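Local structure of lipoprotein (Colwellia psychrerythraea, 3O0Y) at residues V198-A203 / Q267-A272. The protein is a putative lipoprotein of unknown function whose DUF885 family belongs to a peptidase clan, which hints at, but does not establish, a hydrolytic role. Numbering follows the deposited sequence.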
loop_
_atom_site.group_PDB
_atom_site.type_symbol
_atom_site.label_atom_id
_atom_site.label_comp_id
_atom_site.label_asym_id
_atom_site.label_seq_id
_atom_site.Cartn_x
_atom_site.Cartn_y
_atom_site.Cartn_z
ATOM N N VAL A 198 15.978 3.263 15.693
ATOM C CA VAL A 198 15.874 2.174 14.735
ATOM C C VAL A 198 15.358 2.670 13.364
ATOM O O VAL A 198 15.876 2.245 12.295
ATOM C CB VAL A 198 15.070 1.008 15.346
ATOM C CG1 VAL A 198 14.569 0.019 14.243
ATOM C CG2 VAL A 198 15.890 0.211 16.377
ATOM N N THR A 199 14.324 3.494 13.386
ATOM C CA THR A 199 13.713 3.994 12.145
ATOM C C THR A 199 14.690 4.919 11.442
ATOM O O THR A 199 14.929 4.767 10.252
ATOM C CB THR A 199 12.408 4.748 12.403
ATOM O OG1 THR A 199 11.491 3.849 13.040
ATOM C CG2 THR A 199 11.793 5.332 11.091
ATOM N N LEU A 200 15.297 5.837 12.185
ATOM C CA LEU A 200 16.285 6.715 11.624
ATOM C C LEU A 200 17.526 5.982 11.080
ATOM O O LEU A 200 18.057 6.358 10.031
ATOM C CB LEU A 200 16.636 7.810 12.629
ATOM C CG LEU A 200 17.172 9.140 12.139
ATOM C CD1 LEU A 200 16.330 9.792 11.029
ATOM C CD2 LEU A 200 17.270 10.069 13.341
ATOM N N GLN A 201 18.001 4.961 11.788
ATOM C CA GLN A 201 19.150 4.188 11.358
ATOM C C GLN A 201 18.805 3.465 10.072
ATOM O O GLN A 201 19.655 3.321 9.195
ATOM C CB GLN A 201 19.553 3.161 12.416
ATOM C CG GLN A 201 20.153 3.777 13.679
ATOM C CD GLN A 201 20.357 2.790 14.822
ATOM O OE1 GLN A 201 19.518 1.897 15.083
ATOM N NE2 GLN A 201 21.469 2.977 15.548
ATOM N N GLY A 202 17.560 2.971 9.956
ATOM C CA GLY A 202 17.180 2.284 8.745
ATOM C C GLY A 202 17.102 3.255 7.554
ATOM O O GLY A 202 17.570 2.927 6.428
ATOM N N ALA A 203 16.618 4.486 7.815
ATOM C CA ALA A 203 16.607 5.549 6.779
ATOM C C ALA A 203 18.055 5.878 6.326
ATOM O O ALA A 203 18.352 6.015 5.133
ATOM C CB ALA A 203 15.945 6.773 7.256
ATOM N N GLN A 267 22.751 13.753 12.101
ATOM C CA GLN A 267 22.654 14.779 13.167
ATOM C C GLN A 267 21.523 14.537 14.154
ATOM O O GLN A 267 21.627 14.916 15.286
ATOM C CB GLN A 267 22.398 16.218 12.648
ATOM C CG GLN A 267 23.384 16.846 11.690
ATOM C CD GLN A 267 24.785 16.436 11.928
ATOM O OE1 GLN A 267 25.448 16.900 12.895
ATOM N NE2 GLN A 267 25.291 15.596 11.037
ATOM N N LEU A 268 20.411 13.982 13.691
ATOM C CA LEU A 268 19.273 13.711 14.567
ATOM C C LEU A 268 19.331 12.454 15.440
ATOM O O LEU A 268 18.558 12.315 16.379
ATOM C CB LEU A 268 18.027 13.558 13.660
ATOM C CG LEU A 268 16.986 14.623 13.810
ATOM C CD1 LEU A 268 17.497 15.977 14.126
ATOM C CD2 LEU A 268 16.141 14.624 12.509
ATOM N N LEU A 269 20.251 11.540 15.132
ATOM C CA LEU A 269 20.367 10.272 15.838
ATOM C C LEU A 269 20.505 10.406 17.336
ATOM O O LEU A 269 19.935 9.639 18.081
ATOM C CB LEU A 269 21.552 9.489 15.268
ATOM C CG LEU A 269 21.386 8.056 14.730
ATOM C CD1 LEU A 269 19.973 7.652 14.251
ATOM C CD2 LEU A 269 22.464 7.784 13.665
ATOM N N SER A 270 21.215 11.421 17.802
ATOM C CA SER A 270 21.393 11.520 19.240
ATOM C C SER A 270 20.124 11.952 19.985
ATOM O O SER A 270 19.961 11.615 21.164
ATOM C CB SER A 270 22.560 12.451 19.548
ATOM O OG SER A 270 22.313 13.722 18.979
ATOM N N GLU A 271 19.209 12.638 19.298
ATOM C CA GLU A 271 17.950 13.062 19.891
ATOM C C GLU A 271 16.853 11.996 19.669
ATOM O O GLU A 271 15.832 11.998 20.367
ATOM C CB GLU A 271 17.469 14.398 19.280
ATOM C CG GLU A 271 18.343 15.638 19.495
ATOM C CD GLU A 271 18.115 16.693 18.387
ATOM O OE1 GLU A 271 16.932 17.044 18.075
ATOM O OE2 GLU A 271 19.132 17.164 17.817
ATOM N N ALA A 272 17.077 11.114 18.700
ATOM C CA ALA A 272 16.075 10.105 18.346
ATOM C C ALA A 272 15.804 9.187 19.532
ATOM O O ALA A 272 16.664 8.941 20.356
ATOM C CB ALA A 272 16.502 9.326 17.155
#
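Leu200 and Leu269 form the centre of a small apolar packing contact between a helix and the end of another in this mostly helical DUF885 protein: the first turn of helix 197-210 meets the C-terminal end of the long helix 236-268 and the turn that follows it. The CB of Leu200 is directed toward 267-272, with CG anti to its own backbone N (chi1 -155°), an extension that brings CD2 up to the Leu268 CB at 3.6 Å. The side chains of Leu200 and Leu268 meet there at roughly a right angle. The CB of Leu269 is not aimed at the helix, but its chain runs on until CD1 lies 3.7 Å from Leu200 CB and equally close to CD2 of the same residue, the two leucine side chains crossing at a slant. That one methyl also reaches the aliphatic part of Gln201, whose CG is 3.9 Å away, so it bridges two successive residues of the helix. No hydrogen bond joins the two segments directly. Polar linkage comes instead from the neighbouring Lys197, whose NZ bonds to the carbonyl oxygens of Leu269 and Ala272, while Gln185 of helix 174-190 touches both Leu200 and Leu268. Beyond the helix end, Ala272 adds a looser contact, its CB resting 4.0 Å from Leu200 CD2.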